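Local atomic coordinates of aromatic-amino-acid:2-oxoglutarate transaminase (Candida albicans, PDB entry 6HND), a protein that probably transfers amino groups from aromatic amino acids, and perhaps 2-aminoadipate, to 2-oxo acids with the help of pyridoxal 5'-phosphate. Residues B[221-229]-B[266-275]; B[186-195]-B[474-485]. All coordinates share one frame; numbering follows the deposited sequence.

How the contacts relate
The two contacts do not touch: their centres are about 20 Å apart and their nearest atoms about 7 Å. Contact 1 sits toward the outside, about 23 Å from the centre of the chain, and joins helices 221-229 and 260-272, which run parallel beside the seven-stranded mixed sheet; its chemistry is almost wholly apolar, with one water joining three polar groups at its outer side. Contact 2, about 17 Å from that centre, ties strand 183-187 of the same sheet and the loop after it to the connection between strands 470-471 and 488-492, through backbone bonds, two waters and a salt bridge. It also carries F191 of the cofactor pocket, whereas contact 1 lies away from that site.

Contact 1: residues B[221-229]-B[266-275]; sequences LTQFVDLLE and IYDLAVKYDF
I266 opens the contact by laying its CD1 against the ring of F224, 3.7 Å from CD2, the two side chains crossing at about a right angle. The same methyl also meets CD1 of L221. One turn on, L269 is a knob in a hole made by L221, F224, V225 and L228. Its CD1 does most of the touching, 3.9 Å from V225 CG2, while its CB lies against L228 CD1. The two helices run side by side in the same direction, 2° from parallel, axes 11.8 Å apart, as expected of successive beta-alpha-beta crossover helices on the large-domain sheet of a fold type I pyridoxal phosphate enzyme; I266 and F275 both rest on L244 of strand 243-246. Y273 then lies flat under L228, whose CB stands over the ring centre, 4.0 Å from the centroid, in a CH-pi contact; CG of K272 covers the opposite face. Its OH reaches E229 CG at 3.4 Å, and a water bound to this OH, E229 OE2 and K272 NZ bridges the two charged groups, which do not touch. D274, with positive phi, ends the helix in a Schellman motif. F275 places CG between its backbone N and carbonyl carbon (chi1 59°), which brings its ring toward the helix pair: L228 CD1 meets its edge 3.7 Å from CE2, and F275 CZ comes to the edge of the F224 ring, 4.0 Å from F224 CZ.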
loop_
_atom_site.group_PDB
_atom_site.type_symbol
_atom_site.label_atom_id
_atom_site.label_comp_id
_atom_site.label_asym_id
_atom_site.label_seq_id
_atom_site.Cartn_x
_atom_site.Cartn_y
_atom_site.Cartn_z
ATOM N N LEU B 221 33.170 13.143 -6.623
ATOM C CA LEU B 221 33.857 12.458 -5.503
ATOM C C LEU B 221 34.707 13.456 -4.702
ATOM O O LEU B 221 34.658 13.417 -3.456
ATOM C CB LEU B 221 34.689 11.282 -6.026
ATOM C CG LEU B 221 35.308 10.424 -4.907
ATOM C CD1 LEU B 221 34.245 9.736 -4.081
ATOM C CD2 LEU B 221 36.285 9.400 -5.448
ATOM N N THR B 222 35.455 14.336 -5.360
ATOM C CA THR B 222 36.348 15.311 -4.683
ATOM C C THR B 222 35.509 16.147 -3.702
ATOM O O THR B 222 35.936 16.290 -2.536
ATOM C CB THR B 222 37.123 16.138 -5.711
ATOM O OG1 THR B 222 38.042 15.264 -6.362
ATOM C CG2 THR B 222 37.901 17.280 -5.096
ATOM N N GLN B 223 34.342 16.646 -4.134
ATOM C CA GLN B 223 33.481 17.514 -3.292
ATOM C C GLN B 223 32.767 16.661 -2.230
ATOM O O GLN B 223 32.472 17.210 -1.164
ATOM C CB GLN B 223 32.529 18.359 -4.139
ATOM C CG GLN B 223 33.245 19.459 -4.922
ATOM C CD GLN B 223 34.111 20.318 -4.026
ATOM O OE1 GLN B 223 35.345 20.251 -4.076
ATOM N NE2 GLN B 223 33.473 21.113 -3.171
ATOM N N PHE B 224 32.544 15.374 -2.480
ATOM C CA PHE B 224 31.929 14.451 -1.504
ATOM C C PHE B 224 32.931 14.218 -0.357
ATOM O O PHE B 224 32.629 14.522 0.813
ATOM C CB PHE B 224 31.426 13.175 -2.192
ATOM C CG PHE B 224 30.610 12.263 -1.299
ATOM C CD1 PHE B 224 29.474 12.724 -0.656
ATOM C CD2 PHE B 224 30.978 10.949 -1.087
ATOM C CE1 PHE B 224 28.744 11.889 0.178
ATOM C CE2 PHE B 224 30.255 10.121 -0.246
ATOM C CZ PHE B 224 29.127 10.587 0.370
ATOM N N VAL B 225 34.139 13.786 -0.679
ATOM C CA VAL B 225 35.239 13.651 0.322
ATOM C C VAL B 225 35.371 14.963 1.125
ATOM O O VAL B 225 35.385 14.917 2.369
ATOM C CB VAL B 225 36.549 13.207 -0.361
ATOM C CG1 VAL B 225 37.730 13.226 0.595
ATOM C CG2 VAL B 225 36.413 11.819 -0.945
ATOM N N ASP B 226 35.415 16.113 0.464
ATOM C CA ASP B 226 35.610 17.414 1.145
ATOM C C ASP B 226 34.462 17.644 2.144
ATOM O O ASP B 226 34.749 18.070 3.310
ATOM C CB ASP B 226 35.752 18.553 0.133
ATOM C CG ASP B 226 35.927 19.898 0.815
ATOM O OD1 ASP B 226 36.994 20.116 1.414
ATOM O OD2 ASP B 226 34.965 20.694 0.798
ATOM N N LEU B 227 33.213 17.411 1.718
ATOM C CA LEU B 227 32.008 17.543 2.592
ATOM C C LEU B 227 32.191 16.644 3.828
ATOM O O LEU B 227 31.969 17.097 4.935
ATOM C CB LEU B 227 30.756 17.174 1.778
ATOM C CG LEU B 227 29.412 17.145 2.515
ATOM C CD1 LEU B 227 29.053 18.509 3.069
ATOM C CD2 LEU B 227 28.297 16.651 1.595
ATOM N N LEU B 228 32.642 15.410 3.650
ATOM C CA LEU B 228 32.758 14.442 4.768
ATOM C C LEU B 228 33.964 14.779 5.654
ATOM O O LEU B 228 33.830 14.678 6.867
ATOM C CB LEU B 228 32.828 13.036 4.181
ATOM C CG LEU B 228 31.481 12.487 3.713
ATOM C CD1 LEU B 228 31.614 11.049 3.207
ATOM C CD2 LEU B 228 30.469 12.555 4.838
ATOM N N GLU B 229 35.087 15.193 5.082
ATOM C CA GLU B 229 36.320 15.503 5.854
ATOM C C GLU B 229 36.159 16.827 6.579
ATOM O O GLU B 229 36.832 16.988 7.584
ATOM C CB GLU B 229 37.556 15.600 4.961
ATOM C CG GLU B 229 38.001 14.253 4.414
ATOM C CD GLU B 229 39.282 14.305 3.609
ATOM O OE1 GLU B 229 39.824 15.425 3.459
ATOM O OE2 GLU B 229 39.739 13.226 3.154
ATOM N N ILE B 266 32.930 5.028 -2.550
ATOM C CA ILE B 266 31.715 5.472 -1.801
ATOM C C ILE B 266 31.500 4.505 -0.638
ATOM O O ILE B 266 31.289 4.984 0.471
ATOM C CB ILE B 266 30.474 5.543 -2.719
ATOM C CG1 ILE B 266 30.605 6.600 -3.822
ATOM C CG2 ILE B 266 29.208 5.746 -1.894
ATOM C CD1 ILE B 266 30.765 8.018 -3.303
ATOM N N TYR B 267 31.585 3.193 -0.876
ATOM C CA TYR B 267 31.382 2.156 0.172
ATOM C C TYR B 267 32.421 2.341 1.283
ATOM O O TYR B 267 32.038 2.363 2.503
ATOM C CB TYR B 267 31.427 0.738 -0.401
ATOM C CG TYR B 267 31.103 -0.292 0.646
ATOM C CD1 TYR B 267 29.795 -0.511 1.028
ATOM C CD2 TYR B 267 32.090 -1.011 1.290
ATOM C CE1 TYR B 267 29.469 -1.419 2.022
ATOM C CE2 TYR B 267 31.781 -1.943 2.267
ATOM C CZ TYR B 267 30.467 -2.132 2.647
ATOM O OH TYR B 267 30.117 -3.027 3.610
ATOM N N ASP B 268 33.681 2.534 0.886
ATOM C CA ASP B 268 34.816 2.695 1.830
ATOM C C ASP B 268 34.556 3.927 2.688
ATOM O O ASP B 268 34.838 3.862 3.894
ATOM C CB ASP B 268 36.174 2.753 1.106
ATOM C CG ASP B 268 36.665 1.394 0.627
ATOM O OD1 ASP B 268 36.038 0.378 0.980
ATOM O OD2 ASP B 268 37.650 1.367 -0.123
ATOM N N LEU B 269 34.016 4.994 2.099
ATOM C CA LEU B 269 33.643 6.221 2.864
ATOM C C LEU B 269 32.429 5.918 3.756
ATOM O O LEU B 269 32.358 6.468 4.860
ATOM C CB LEU B 269 33.345 7.366 1.905
ATOM C CG LEU B 269 34.569 7.955 1.211
ATOM C CD1 LEU B 269 34.154 8.727 -0.045
ATOM C CD2 LEU B 269 35.342 8.837 2.191
ATOM N N ALA B 270 31.532 5.032 3.324
ATOM C CA ALA B 270 30.350 4.626 4.126
ATOM C C ALA B 270 30.826 3.904 5.396
ATOM O O ALA B 270 30.195 4.116 6.441
ATOM C CB ALA B 270 29.397 3.781 3.305
ATOM N N VAL B 271 31.902 3.105 5.300
ATOM C CA VAL B 271 32.510 2.378 6.457
ATOM C C VAL B 271 33.223 3.394 7.362
ATOM O O VAL B 271 32.968 3.395 8.587
ATOM C CB VAL B 271 33.438 1.237 5.985
ATOM C CG1 VAL B 271 34.170 0.547 7.147
ATOM C CG2 VAL B 271 32.674 0.195 5.177
ATOM N N LYS B 272 34.036 4.275 6.784
ATOM C CA LYS B 272 34.917 5.198 7.541
ATOM C C LYS B 272 34.105 6.223 8.332
ATOM O O LYS B 272 34.540 6.582 9.449
ATOM C CB LYS B 272 35.854 5.930 6.581
ATOM C CG LYS B 272 36.656 7.052 7.208
ATOM C CD LYS B 272 37.888 7.392 6.399
ATOM C CE LYS B 272 38.590 8.621 6.935
ATOM N NZ LYS B 272 39.719 9.004 6.057
ATOM N N TYR B 273 33.018 6.726 7.753
ATOM C CA TYR B 273 32.128 7.744 8.367
ATOM C C TYR B 273 30.842 7.073 8.887
ATOM O O TYR B 273 29.960 7.784 9.385
ATOM C CB TYR B 273 31.882 8.895 7.390
ATOM C CG TYR B 273 33.132 9.665 7.064
ATOM C CD1 TYR B 273 33.621 10.648 7.919
ATOM C CD2 TYR B 273 33.847 9.395 5.904
ATOM C CE1 TYR B 273 34.789 11.347 7.624
ATOM C CE2 TYR B 273 35.014 10.082 5.592
ATOM C CZ TYR B 273 35.489 11.052 6.460
ATOM O OH TYR B 273 36.640 11.703 6.135
ATOM N N ASP B 274 30.771 5.747 8.815
ATOM C CA ASP B 274 29.692 4.912 9.399
ATOM C C ASP B 274 28.338 5.516 9.022
ATOM O O ASP B 274 27.625 5.959 9.926
ATOM C CB ASP B 274 29.824 4.778 10.920
ATOM C CG ASP B 274 28.920 3.703 11.483
ATOM O OD1 ASP B 274 28.588 2.753 10.747
ATOM O OD2 ASP B 274 28.533 3.843 12.641
ATOM N N PHE B 275 28.005 5.538 7.730
ATOM C CA PHE B 275 26.634 5.848 7.262
ATOM C C PHE B 275 26.098 4.668 6.440
ATOM O O PHE B 275 26.883 3.806 5.974
ATOM C CB PHE B 275 26.598 7.196 6.552
ATOM C CG PHE B 275 27.498 7.345 5.351
ATOM C CD1 PHE B 275 27.167 6.778 4.135
ATOM C CD2 PHE B 275 28.639 8.122 5.416
ATOM C CE1 PHE B 275 27.959 6.971 3.015
ATOM C CE2 PHE B 275 29.439 8.294 4.301
ATOM C CZ PHE B 275 29.098 7.715 3.103
HETATM O O HOH W 1 38.154 10.923 3.940
#

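Contact 2: residues B[186-195]-B[474-485]; sequences VEEFTFSPFL and NMTVDLEFSKDR. With PLP (pyridoxal-5'-phosphate), chain E.
E188 OE1 is gripped by two donors: R485 NH2 at 2.7 Å comes to its syn lone pair, and the hydroxyl S482 OG donates from the anti side at 2.8 Å. R485 NE reaches the other oxygen, E188 OE2, at 2.9 Å, so the guanidinium takes the carboxylate side-on in a two-pronged salt bridge, one nitrogen to each oxygen, planes 31° apart. With CG between the backbone N and carbonyl carbon (chi1 67°), E188 extends out to R485. OE2 also accepts from I210 N, and together these bonds should fix the carboxylate's rotation and probably help keep it ionised. The backbones meet at a single bridge between F189 and T476: T190 N donates to M475 O at 2.8 Å, almost straight down the carbonyl, and V477 N to E188 O at 3.1 Å, tilted out of the carbonyl plane. A water joins E188 O, D478 N and S482 OG; D478 also caps the short helix 479-482, its OD1 accepting from F481 N. The F189 ring lies alongside T476, CE1 3.5 Å from T476 CG2, and S482 CB and R485 O approach it obliquely. V477 CG2 presses on V186 CG1 at 3.4 Å, tighter than usual. F191, one of the residues lining the cofactor pocket, lays one ring face over the pyridine ring of pyridoxal phosphate, PLP C6 3.4 Å from F191 CE2, while P193 CD covers the other face. Strand 204-208 flanks the contact, touching E188, L195, V477 and F481, and strand 243-246 lies against V186, T190 and F191, with helix 166-177 beyond F191 and F194.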
loop_
_atom_site.group_PDB
_atom_site.type_symbol
_atom_site.label_atom_id
_atom_site.label_comp_id
_atom_site.label_asym_id
_atom_site.label_seq_id
_atom_site.Cartn_x
_atom_site.Cartn_y
_atom_site.Cartn_z
ATOM N N VAL B 186 21.856 13.499 0.058
ATOM C CA VAL B 186 21.053 13.258 -1.165
ATOM C C VAL B 186 21.764 13.920 -2.348
ATOM O O VAL B 186 22.219 15.081 -2.207
ATOM C CB VAL B 186 19.620 13.769 -0.963
ATOM C CG1 VAL B 186 18.782 13.604 -2.209
ATOM C CG2 VAL B 186 18.938 13.081 0.213
ATOM N N GLU B 187 21.849 13.206 -3.471
ATOM C CA GLU B 187 22.290 13.782 -4.777
ATOM C C GLU B 187 21.524 15.088 -5.025
ATOM O O GLU B 187 20.309 15.072 -4.916
ATOM C CB GLU B 187 22.133 12.747 -5.894
ATOM C CG GLU B 187 23.066 11.561 -5.717
ATOM C CD GLU B 187 22.712 10.283 -6.442
ATOM O OE1 GLU B 187 21.507 10.063 -6.681
ATOM O OE2 GLU B 187 23.631 9.455 -6.671
ATOM N N GLU B 188 22.245 16.165 -5.351
ATOM C CA GLU B 188 21.723 17.556 -5.405
ATOM C C GLU B 188 20.580 17.647 -6.414
ATOM O O GLU B 188 19.713 18.479 -6.173
ATOM C CB GLU B 188 22.808 18.571 -5.748
ATOM C CG GLU B 188 23.376 18.470 -7.157
ATOM C CD GLU B 188 24.375 19.586 -7.463
ATOM O OE1 GLU B 188 24.174 20.717 -6.926
ATOM O OE2 GLU B 188 25.361 19.334 -8.248
ATOM N N PHE B 189 20.613 16.853 -7.496
ATOM C CA PHE B 189 19.436 16.579 -8.367
ATOM C C PHE B 189 19.037 15.137 -8.105
ATOM O O PHE B 189 19.942 14.244 -8.158
ATOM C CB PHE B 189 19.711 16.829 -9.853
ATOM C CG PHE B 189 20.219 18.222 -10.110
ATOM C CD1 PHE B 189 19.341 19.282 -10.255
ATOM C CD2 PHE B 189 21.581 18.475 -10.168
ATOM C CE1 PHE B 189 19.805 20.568 -10.447
ATOM C CE2 PHE B 189 22.042 19.770 -10.343
ATOM C CZ PHE B 189 21.155 20.811 -10.468
ATOM N N THR B 190 17.759 14.924 -7.795
ATOM C CA THR B 190 17.289 13.626 -7.276
ATOM C C THR B 190 15.838 13.357 -7.702
ATOM O O THR B 190 15.200 14.207 -8.393
ATOM C CB THR B 190 17.484 13.587 -5.754
ATOM O OG1 THR B 190 17.385 12.240 -5.282
ATOM C CG2 THR B 190 16.475 14.429 -5.009
ATOM N N PHE B 191 15.369 12.170 -7.334
ATOM C CA PHE B 191 13.948 11.772 -7.297
ATOM C C PHE B 191 13.299 12.512 -6.124
ATOM O O PHE B 191 13.324 12.021 -4.986
ATOM C CB PHE B 191 13.867 10.246 -7.254
ATOM C CG PHE B 191 12.466 9.709 -7.297
ATOM C CD1 PHE B 191 11.684 9.908 -8.417
ATOM C CD2 PHE B 191 11.929 9.030 -6.217
ATOM C CE1 PHE B 191 10.386 9.431 -8.450
ATOM C CE2 PHE B 191 10.630 8.553 -6.257
ATOM C CZ PHE B 191 9.863 8.751 -7.379
ATOM N N SER B 192 12.767 13.694 -6.432
ATOM C CA SER B 192 12.042 14.647 -5.536
ATOM C C SER B 192 11.160 13.955 -4.497
ATOM O O SER B 192 11.178 14.344 -3.338
ATOM C CB SER B 192 11.218 15.628 -6.350
ATOM O OG SER B 192 12.074 16.560 -6.984
ATOM N N PRO B 193 10.311 12.967 -4.838
ATOM C CA PRO B 193 9.426 12.409 -3.833
ATOM C C PRO B 193 10.207 11.839 -2.633
ATOM O O PRO B 193 9.681 11.896 -1.520
ATOM C CB PRO B 193 8.602 11.393 -4.638
ATOM C CG PRO B 193 8.628 11.943 -6.049
ATOM C CD PRO B 193 10.055 12.412 -6.174
ATOM N N PHE B 194 11.452 11.394 -2.832
ATOM C CA PHE B 194 12.305 10.903 -1.720
ATOM C C PHE B 194 12.332 11.896 -0.536
ATOM O O PHE B 194 12.313 11.483 0.660
ATOM C CB PHE B 194 13.730 10.637 -2.183
ATOM C CG PHE B 194 14.559 10.106 -1.061
ATOM C CD1 PHE B 194 14.445 8.787 -0.698
ATOM C CD2 PHE B 194 15.338 10.950 -0.297
ATOM C CE1 PHE B 194 15.122 8.298 0.403
ATOM C CE2 PHE B 194 16.026 10.453 0.804
ATOM C CZ PHE B 194 15.917 9.128 1.151
ATOM N N LEU B 195 12.414 13.187 -0.824
ATOM C CA LEU B 195 12.489 14.212 0.240
ATOM C C LEU B 195 11.220 14.188 1.104
ATOM O O LEU B 195 11.302 14.590 2.282
ATOM C CB LEU B 195 12.725 15.575 -0.403
ATOM C CG LEU B 195 14.009 15.661 -1.224
ATOM C CD1 LEU B 195 14.052 16.969 -2.000
ATOM C CD2 LEU B 195 15.243 15.477 -0.346
ATOM N N ASN B 474 13.531 21.938 -10.817
ATOM C CA ASN B 474 12.400 21.247 -10.143
ATOM C C ASN B 474 12.872 19.973 -9.422
ATOM O O ASN B 474 12.045 19.372 -8.690
ATOM C CB ASN B 474 11.262 20.933 -11.108
ATOM C CG ASN B 474 10.357 22.122 -11.371
ATOM O OD1 ASN B 474 10.500 23.184 -10.757
ATOM N ND2 ASN B 474 9.411 21.938 -12.279
ATOM N N MET B 475 14.119 19.531 -9.577
ATOM C CA MET B 475 14.498 18.200 -9.030
ATOM C C MET B 475 15.667 18.325 -8.056
ATOM O O MET B 475 16.452 17.372 -7.946
ATOM C CB MET B 475 14.826 17.246 -10.168
ATOM C CG MET B 475 13.568 16.810 -10.900
ATOM S SD MET B 475 13.963 15.806 -12.353
ATOM C CE MET B 475 14.978 16.982 -13.243
ATOM N N THR B 476 15.691 19.428 -7.318
ATOM C CA THR B 476 16.798 19.830 -6.431
ATOM C C THR B 476 16.441 19.491 -4.993
ATOM O O THR B 476 15.258 19.554 -4.659
ATOM C CB THR B 476 17.132 21.320 -6.556
ATOM O OG1 THR B 476 15.941 22.081 -6.334
ATOM C CG2 THR B 476 17.724 21.640 -7.911
ATOM N N VAL B 477 17.450 19.161 -4.188
ATOM C CA VAL B 477 17.339 19.143 -2.707
ATOM C C VAL B 477 17.234 20.593 -2.224
ATOM O O VAL B 477 16.340 20.882 -1.425
ATOM C CB VAL B 477 18.527 18.396 -2.095
ATOM C CG1 VAL B 477 18.494 18.472 -0.572
ATOM C CG2 VAL B 477 18.550 16.949 -2.605
ATOM N N ASP B 478 18.081 21.472 -2.762
ATOM C CA ASP B 478 18.180 22.900 -2.376
ATOM C C ASP B 478 18.472 23.711 -3.642
ATOM O O ASP B 478 19.554 23.547 -4.240
ATOM C CB ASP B 478 19.256 23.116 -1.306
ATOM C CG ASP B 478 19.205 24.499 -0.667
ATOM O OD1 ASP B 478 19.506 25.499 -1.361
ATOM O OD2 ASP B 478 18.860 24.566 0.521
ATOM N N LEU B 479 17.545 24.589 -3.994
ATOM C CA LEU B 479 17.563 25.366 -5.245
ATOM C C LEU B 479 18.756 26.325 -5.239
ATOM O O LEU B 479 19.479 26.327 -6.236
ATOM C CB LEU B 479 16.225 26.101 -5.373
ATOM C CG LEU B 479 15.996 26.795 -6.716
ATOM C CD1 LEU B 479 16.459 25.910 -7.870
ATOM C CD2 LEU B 479 14.530 27.182 -6.882
ATOM N N GLU B 480 18.970 27.088 -4.161
ATOM C CA GLU B 480 20.086 28.072 -4.083
ATOM C C GLU B 480 21.398 27.315 -4.290
ATOM O O GLU B 480 22.247 27.746 -5.100
ATOM C CB GLU B 480 20.087 28.830 -2.750
ATOM C CG GLU B 480 19.521 30.243 -2.856
ATOM C CD GLU B 480 20.277 31.149 -3.821
ATOM O OE1 GLU B 480 19.608 31.783 -4.653
ATOM O OE2 GLU B 480 21.542 31.184 -3.764
ATOM N N PHE B 481 21.546 26.188 -3.610
ATOM C CA PHE B 481 22.789 25.393 -3.683
ATOM C C PHE B 481 23.108 25.016 -5.132
ATOM O O PHE B 481 24.277 25.130 -5.505
ATOM C CB PHE B 481 22.639 24.119 -2.866
ATOM C CG PHE B 481 23.900 23.305 -2.757
ATOM C CD1 PHE B 481 24.876 23.632 -1.820
ATOM C CD2 PHE B 481 24.083 22.189 -3.560
ATOM C CE1 PHE B 481 26.021 22.852 -1.696
ATOM C CE2 PHE B 481 25.209 21.394 -3.409
ATOM C CZ PHE B 481 26.180 21.729 -2.482
ATOM N N SER B 482 22.109 24.552 -5.889
ATOM C CA SER B 482 22.277 23.879 -7.200
ATOM C C SER B 482 21.997 24.809 -8.399
ATOM O O SER B 482 22.160 24.371 -9.532
ATOM C CB SER B 482 21.406 22.669 -7.202
ATOM O OG SER B 482 21.772 21.833 -6.127
ATOM N N LYS B 483 21.612 26.049 -8.150
ATOM C CA LYS B 483 21.281 27.115 -9.138
ATOM C C LYS B 483 22.209 27.026 -10.353
ATOM O O LYS B 483 21.703 26.951 -11.499
ATOM C CB LYS B 483 21.461 28.493 -8.471
ATOM C CG LYS B 483 20.351 29.507 -8.678
ATOM C CD LYS B 483 20.777 30.962 -8.469
ATOM C CE LYS B 483 21.463 31.230 -7.143
ATOM N NZ LYS B 483 22.934 31.322 -7.292
ATOM N N ASP B 484 23.521 27.090 -10.108
ATOM C CA ASP B 484 24.544 27.246 -11.179
ATOM C C ASP B 484 24.636 25.997 -12.059
ATOM O O ASP B 484 25.151 26.147 -13.142
ATOM C CB ASP B 484 25.925 27.560 -10.614
ATOM C CG ASP B 484 26.017 28.959 -10.036
ATOM O OD1 ASP B 484 25.262 29.851 -10.510
ATOM O OD2 ASP B 484 26.838 29.136 -9.111
ATOM N N ARG B 485 24.158 24.826 -11.623
ATOM C CA ARG B 485 24.190 23.575 -12.427
ATOM C C ARG B 485 22.783 23.197 -12.900
ATOM O O ARG B 485 22.604 22.068 -13.432
ATOM C CB ARG B 485 24.888 22.502 -11.595
ATOM C CG ARG B 485 26.347 22.841 -11.349
ATOM C CD ARG B 485 27.042 21.828 -10.487
ATOM N NE ARG B 485 26.485 21.846 -9.153
ATOM C CZ ARG B 485 26.650 22.806 -8.259
ATOM N NH1 ARG B 485 27.373 23.880 -8.534
ATOM N NH2 ARG B 485 26.066 22.697 -7.078
HETATM N N1 PLP E . 13.133 6.246 -7.969
HETATM C C2 PLP E . 13.513 6.616 -9.185
HETATM C C2A PLP E . 14.931 7.046 -9.350
HETATM C C3 PLP E . 12.607 6.563 -10.280
HETATM O O3 PLP E . 13.034 6.946 -11.522
HETATM C C4 PLP E . 11.273 6.128 -10.063
HETATM C C4A PLP E . 10.359 5.980 -11.219
HETATM C C5 PLP E . 10.914 5.730 -8.757
HETATM C C6 PLP E . 11.864 5.828 -7.769
HETATM C C5A PLP E . 9.512 5.341 -8.369
HETATM O O4P PLP E . 9.095 4.014 -8.788
HETATM P P PLP E . 7.649 3.445 -8.326
HETATM O O1P PLP E . 7.396 3.960 -6.915
HETATM O O2P PLP E . 7.867 1.940 -8.470
HETATM O O3P PLP E . 6.648 3.982 -9.298
HETATM O O HOH W 2 20.113 20.541 -4.432
HETATM O O HOH W 3 12.657 18.877 -5.885
#